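Local coordinates for protein glycerol dehydratase (Clostridium butyricum, PDB 1R9D) that probably dehydrates glycerol without coenzyme B12, as a lyase of the glycyl-radical enzyme family related to pyruvate formate-lyase, at residues E387-A392 with P403-D408; H57-I62 with H271-I276. One frame throughout, in Å; residues are numbered along the deposited sequence.

Interaction 1: residues E387-A392 with P403-D408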
loop_
_atom_site.group_PDB
_atom_site.type_symbol
_atom_site.label_atom_id
_atom_site.label_comp_id
_atom_site.label_asym_id
_atom_site.label_seq_id
_atom_site.Cartn_x
_atom_site.Cartn_y
_atom_site.Cartn_z
ATOM N N GLU A 387 -51.143 17.258 -6.415
ATOM C CA GLU A 387 -51.601 15.890 -6.203
ATOM C C GLU A 387 -50.510 14.996 -5.618
ATOM O O GLU A 387 -50.802 14.058 -4.875
ATOM C CB GLU A 387 -52.107 15.290 -7.519
ATOM C CG GLU A 387 -51.071 15.276 -8.629
ATOM C CD GLU A 387 -51.181 16.465 -9.569
ATOM O OE1 GLU A 387 -51.473 17.594 -9.103
ATOM O OE2 GLU A 387 -50.959 16.262 -10.785
ATOM N N PHE A 388 -49.253 15.283 -5.952
ATOM C CA PHE A 388 -48.138 14.488 -5.450
ATOM C C PHE A 388 -47.924 14.747 -3.960
ATOM O O PHE A 388 -47.822 13.816 -3.166
ATOM C CB PHE A 388 -46.856 14.810 -6.227
ATOM C CG PHE A 388 -45.656 14.014 -5.780
ATOM C CD1 PHE A 388 -45.611 12.634 -5.963
ATOM C CD2 PHE A 388 -44.570 14.645 -5.180
ATOM C CE1 PHE A 388 -44.499 11.893 -5.555
ATOM C CE2 PHE A 388 -43.452 13.915 -4.769
ATOM C CZ PHE A 388 -43.417 12.535 -4.957
ATOM N N LEU A 389 -47.855 16.021 -3.585
ATOM C CA LEU A 389 -47.667 16.377 -2.191
ATOM C C LEU A 389 -48.837 15.866 -1.349
ATOM O O LEU A 389 -48.645 15.404 -0.227
ATOM C CB LEU A 389 -47.529 17.901 -2.042
ATOM C CG LEU A 389 -47.334 18.420 -0.614
ATOM C CD1 LEU A 389 -46.178 17.694 0.058
ATOM C CD2 LEU A 389 -47.076 19.919 -0.651
ATOM N N LEU A 390 -50.050 15.942 -1.891
ATOM C CA LEU A 390 -51.219 15.472 -1.153
ATOM C C LEU A 390 -51.181 13.959 -0.970
ATOM O O LEU A 390 -51.576 13.446 0.077
ATOM C CB LEU A 390 -52.505 15.895 -1.866
ATOM C CG LEU A 390 -52.822 17.392 -1.739
ATOM C CD1 LEU A 390 -54.046 17.744 -2.575
ATOM C CD2 LEU A 390 -53.060 17.735 -0.265
ATOM N N ARG A 391 -50.695 13.247 -1.979
ATOM C CA ARG A 391 -50.604 11.796 -1.879
ATOM C C ARG A 391 -49.571 11.437 -0.818
ATOM O O ARG A 391 -49.748 10.482 -0.066
ATOM C CB ARG A 391 -50.204 11.184 -3.225
ATOM C CG ARG A 391 -50.307 9.660 -3.266
ATOM C CD ARG A 391 -51.741 9.197 -3.007
ATOM N NE ARG A 391 -51.917 7.773 -3.289
ATOM C CZ ARG A 391 -53.042 7.099 -3.063
ATOM N NH1 ARG A 391 -54.098 7.716 -2.543
ATOM N NH2 ARG A 391 -53.120 5.811 -3.372
ATOM N N ALA A 392 -48.484 12.203 -0.757
ATOM C CA ALA A 392 -47.455 11.950 0.244
ATOM C C ALA A 392 -48.070 12.186 1.623
ATOM O O ALA A 392 -47.811 11.438 2.570
ATOM C CB ALA A 392 -46.257 12.873 0.023
ATOM N N PRO A 403 -43.684 9.577 4.418
ATOM C CA PRO A 403 -42.313 9.512 3.908
ATOM C C PRO A 403 -41.514 10.664 4.506
ATOM O O PRO A 403 -42.084 11.557 5.132
ATOM C CB PRO A 403 -42.506 9.697 2.414
ATOM C CG PRO A 403 -43.574 10.763 2.386
ATOM C CD PRO A 403 -44.557 10.283 3.459
ATOM N N ALA A 404 -40.198 10.637 4.328
ATOM C CA ALA A 404 -39.364 11.735 4.801
ATOM C C ALA A 404 -39.444 12.745 3.654
ATOM O O ALA A 404 -39.468 12.343 2.491
ATOM C CB ALA A 404 -37.930 11.260 5.003
ATOM N N TYR A 405 -39.507 14.040 3.976
ATOM C CA TYR A 405 -39.599 15.093 2.960
ATOM C C TYR A 405 -38.280 15.844 2.848
ATOM O O TYR A 405 -37.682 16.192 3.864
ATOM C CB TYR A 405 -40.713 16.097 3.307
ATOM C CG TYR A 405 -42.102 15.491 3.382
ATOM C CD1 TYR A 405 -42.506 14.757 4.496
ATOM C CD2 TYR A 405 -43.002 15.637 2.332
ATOM C CE1 TYR A 405 -43.778 14.182 4.560
ATOM C CE2 TYR A 405 -44.278 15.063 2.384
ATOM C CZ TYR A 405 -44.655 14.340 3.501
ATOM O OH TYR A 405 -45.912 13.777 3.560
ATOM N N TYR A 406 -37.835 16.087 1.614
ATOM C CA TYR A 406 -36.576 16.793 1.365
ATOM C C TYR A 406 -36.770 17.997 0.465
ATOM O O TYR A 406 -37.496 17.933 -0.528
ATOM C CB TYR A 406 -35.547 15.837 0.757
ATOM C CG TYR A 406 -35.221 14.704 1.690
ATOM C CD1 TYR A 406 -35.997 13.544 1.704
ATOM C CD2 TYR A 406 -34.183 14.816 2.606
ATOM C CE1 TYR A 406 -35.744 12.527 2.618
ATOM C CE2 TYR A 406 -33.918 13.805 3.524
ATOM C CZ TYR A 406 -34.708 12.664 3.523
ATOM O OH TYR A 406 -34.460 11.669 4.435
ATOM N N ASN A 407 -36.085 19.087 0.807
ATOM C CA ASN A 407 -36.207 20.356 0.094
ATOM C C ASN A 407 -35.190 20.627 -1.018
ATOM O O ASN A 407 -34.049 20.969 -0.751
ATOM C CB ASN A 407 -36.159 21.485 1.134
ATOM C CG ASN A 407 -36.484 22.841 0.551
ATOM O OD1 ASN A 407 -36.977 22.946 -0.571
ATOM N ND2 ASN A 407 -36.228 23.893 1.326
ATOM N N ASP A 408 -35.626 20.473 -2.265
ATOM C CA ASP A 408 -34.787 20.722 -3.441
ATOM C C ASP A 408 -34.212 22.138 -3.427
ATOM O O ASP A 408 -33.067 22.364 -3.823
ATOM C CB ASP A 408 -35.621 20.608 -4.715
ATOM C CG ASP A 408 -35.761 19.185 -5.221
ATOM O OD1 ASP A 408 -35.572 18.228 -4.443
ATOM O OD2 ASP A 408 -36.083 19.042 -6.422
#
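Pro403, which follows a cis peptide bond, meets Ala392 with two atoms of its ring: CG lies 4.2 Å from Ala392 CB, and CD lies 3.6 Å from Ala392 O. Two residues on, Tyr405 reaches toward helix 386-397. Its CG stands anti to its own carbonyl carbon (chi1 -61°), and the ring extends from the strand until Tyr405 CE2 is 3.8 Å from Ala392 CB. Tyr405 CE2 is also 4.0 Å from Leu389 CD1, the leucine side chain lying roughly perpendicular to the tyrosine; both aliphatic groups come to the ring obliquely. The hydroxyl oxygen, Tyr405 OH, ends 3.7 Å from Ala392 CB and is hydrogen-bonded to Thr396 OG1, one turn further along the same helix, so the buried phenol is tied to the helix by its polar end too. The contact belongs to a beta-alpha-beta unit: helix 386-397 connects the parallel, neighbouring strands 375-380 and 404-407 and packs on the second. Strand 404-407 runs between strands 375-380 and 733-738 in a mixed sheet, and helix 712-728 adds Ser720 and Arg724 against Leu389 and Ile723 and Phe727 against Tyr405.

Interaction 2: residues H57-I62 with H271-I276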
loop_
_atom_site.group_PDB
_atom_site.type_symbol
_atom_site.label_atom_id
_atom_site.label_comp_id
_atom_site.label_asym_id
_atom_site.label_seq_id
_atom_site.Cartn_x
_atom_site.Cartn_y
_atom_site.Cartn_z
ATOM N N HIS A 57 -15.172 -16.573 -4.375
ATOM C CA HIS A 57 -15.294 -17.779 -3.554
ATOM C C HIS A 57 -16.584 -17.785 -2.735
ATOM O O HIS A 57 -17.201 -18.835 -2.527
ATOM C CB HIS A 57 -14.093 -17.898 -2.618
ATOM C CG HIS A 57 -13.961 -19.243 -1.975
ATOM N ND1 HIS A 57 -13.826 -20.404 -2.705
ATOM C CD2 HIS A 57 -13.926 -19.610 -0.672
ATOM C CE1 HIS A 57 -13.712 -21.430 -1.879
ATOM N NE2 HIS A 57 -13.769 -20.976 -0.641
ATOM N N ILE A 58 -16.981 -16.610 -2.259
ATOM C CA ILE A 58 -18.206 -16.483 -1.479
ATOM C C ILE A 58 -19.423 -16.730 -2.370
ATOM O O ILE A 58 -20.276 -17.566 -2.059
ATOM C CB ILE A 58 -18.317 -15.070 -0.856
ATOM C CG1 ILE A 58 -17.239 -14.890 0.212
ATOM C CG2 ILE A 58 -19.706 -14.857 -0.281
ATOM C CD1 ILE A 58 -17.118 -13.471 0.734
ATOM N N LEU A 59 -19.494 -16.012 -3.488
ATOM C CA LEU A 59 -20.618 -16.145 -4.406
ATOM C C LEU A 59 -20.795 -17.539 -4.999
ATOM O O LEU A 59 -21.917 -17.945 -5.306
ATOM C CB LEU A 59 -20.501 -15.127 -5.540
ATOM C CG LEU A 59 -20.709 -13.662 -5.144
ATOM C CD1 LEU A 59 -20.652 -12.786 -6.380
ATOM C CD2 LEU A 59 -22.052 -13.504 -4.455
ATOM N N GLU A 60 -19.698 -18.271 -5.163
ATOM C CA GLU A 60 -19.790 -19.612 -5.728
ATOM C C GLU A 60 -20.204 -20.668 -4.707
ATOM O O GLU A 60 -20.769 -21.694 -5.080
ATOM C CB GLU A 60 -18.449 -20.026 -6.356
ATOM C CG GLU A 60 -17.983 -19.138 -7.503
ATOM C CD GLU A 60 -16.646 -19.575 -8.088
ATOM O OE1 GLU A 60 -15.735 -19.931 -7.307
ATOM O OE2 GLU A 60 -16.502 -19.551 -9.328
ATOM N N ASN A 61 -19.957 -20.410 -3.425
ATOM C CA ASN A 61 -20.258 -21.398 -2.391
ATOM C C ASN A 61 -21.241 -21.044 -1.273
ATOM O O ASN A 61 -21.615 -21.912 -0.484
ATOM C CB ASN A 61 -18.942 -21.855 -1.767
ATOM C CG ASN A 61 -17.995 -22.448 -2.793
ATOM O OD1 ASN A 61 -18.195 -23.568 -3.258
ATOM N ND2 ASN A 61 -16.969 -21.688 -3.166
ATOM N N ILE A 62 -21.656 -19.785 -1.192
ATOM C CA ILE A 62 -22.591 -19.369 -0.146
ATOM C C ILE A 62 -23.954 -20.033 -0.377
ATOM O O ILE A 62 -24.404 -20.163 -1.514
ATOM C CB ILE A 62 -22.771 -17.824 -0.149
ATOM C CG1 ILE A 62 -23.513 -17.362 1.110
ATOM C CG2 ILE A 62 -23.529 -17.398 -1.385
ATOM C CD1 ILE A 62 -22.672 -17.365 2.374
ATOM N N HIS A 271 -28.272 -4.930 -5.923
ATOM C CA HIS A 271 -28.370 -4.505 -4.529
ATOM C C HIS A 271 -27.900 -5.591 -3.566
ATOM O O HIS A 271 -27.121 -5.335 -2.648
ATOM C CB HIS A 271 -29.816 -4.119 -4.203
ATOM C CG HIS A 271 -29.968 -3.373 -2.913
ATOM N ND1 HIS A 271 -29.730 -2.018 -2.804
ATOM C CD2 HIS A 271 -30.314 -3.795 -1.674
ATOM C CE1 HIS A 271 -29.924 -1.639 -1.553
ATOM N NE2 HIS A 271 -30.279 -2.698 -0.847
ATOM N N ALA A 272 -28.365 -6.816 -3.780
ATOM C CA ALA A 272 -27.993 -7.922 -2.909
ATOM C C ALA A 272 -26.494 -8.211 -2.879
ATOM O O ALA A 272 -25.908 -8.343 -1.808
ATOM C CB ALA A 272 -28.762 -9.189 -3.315
ATOM N N ILE A 273 -25.870 -8.306 -4.049
ATOM C CA ILE A 273 -24.448 -8.610 -4.110
ATOM C C ILE A 273 -23.587 -7.532 -3.447
ATOM O O ILE A 273 -22.539 -7.833 -2.884
ATOM C CB ILE A 273 -24.006 -8.863 -5.570
ATOM C CG1 ILE A 273 -24.809 -10.042 -6.140
ATOM C CG2 ILE A 273 -22.516 -9.179 -5.621
ATOM C CD1 ILE A 273 -24.635 -10.267 -7.621
ATOM N N ILE A 274 -24.031 -6.280 -3.494
ATOM C CA ILE A 274 -23.276 -5.216 -2.838
ATOM C C ILE A 274 -23.178 -5.562 -1.352
ATOM O O ILE A 274 -22.122 -5.411 -0.729
ATOM C CB ILE A 274 -23.977 -3.846 -2.986
ATOM C CG1 ILE A 274 -23.860 -3.354 -4.429
ATOM C CG2 ILE A 274 -23.358 -2.838 -2.027
ATOM C CD1 ILE A 274 -24.584 -2.053 -4.709
ATOM N N ASN A 275 -24.292 -6.047 -0.806
ATOM C CA ASN A 275 -24.406 -6.425 0.599
ATOM C C ASN A 275 -23.678 -7.718 0.974
ATOM O O ASN A 275 -23.640 -8.101 2.147
ATOM C CB ASN A 275 -25.890 -6.526 0.976
ATOM C CG ASN A 275 -26.531 -5.164 1.195
ATOM O OD1 ASN A 275 -26.473 -4.617 2.293
ATOM N ND2 ASN A 275 -27.128 -4.606 0.147
ATOM N N ILE A 276 -23.116 -8.398 -0.022
ATOM C CA ILE A 276 -22.358 -9.621 0.223
ATOM C C ILE A 276 -20.873 -9.245 0.244
ATOM O O ILE A 276 -20.094 -9.770 1.033
ATOM C CB ILE A 276 -22.618 -10.680 -0.874
ATOM C CG1 ILE A 276 -24.090 -11.098 -0.842
ATOM C CG2 ILE A 276 -21.714 -11.893 -0.655
ATOM C CD1 ILE A 276 -24.467 -12.143 -1.884
#
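Ile58 and Ile276 meet through their CG2 methyls, 3.6 Å apart, as the two side chains run alongside one another in opposite senses. In both residues CG2 is anti to the backbone N and CG1 anti to the carbonyl carbon (chi1 -68° in Ile58, -64° in Ile276), which brings the two short branches together, while the long branch of Ile276 is left to meet Leu59. Leu59 works with both of its methyls. Leu59 CD2 approaches Ile276 at a slant, 3.8 Å from Ile276 CD1 and 4.1 Å from Ile276 CG2, whereas Leu59 CD1 turns to Ile273 and lies 4.1 Å from Ile273 CG2, the Leu59 and Ile273 side chains being set nearly square to each other. Ile276 is thus touched by both Ile58 and Leu59, and Leu59 in turn bridges two residues one helical turn apart. The touching groups are all buried hydrocarbon, and no hydrogen bond joins the segments. The axes of the short helical segments 57-61 and 271-276 approach to 11.5 Å and run at 121° to each other, a separation that these branched side chains span. Helix 47-61 ends here, Ile62 being the first residue to leave helical geometry, while helix 260-277 is close to its own end. Helix 197-230 flanks both: Ala214 and Tyr218 touch Leu59, Ala215 touches Ile273, and Arg221 NH1 hydrogen-bonds to Leu59 O and Ile62 O. Phe521 of helix 520-524 also packs on Ile273.

How the interactions relate
From the N terminus, helix 47-61 comes first, and interaction 2 closes when the chain returns as helix 260-277, after 208 largely helical intervening residues. Interaction 1 opens only later and closes quickly: ten residues separate helix 386-397's segment from that of strand 404-407. The two loops therefore follow in series, neither nested nor crossed. Interaction 2 is a long-range tie between C-terminal parts of two helices, interaction 1 a local closure within a beta-alpha-beta unit whose strands belong to a mixed sheet. Their centres lie about 35 Å apart and their nearest atoms about 15 Å, without touching, though all four segments belong to the pyruvate formate lyase-like region.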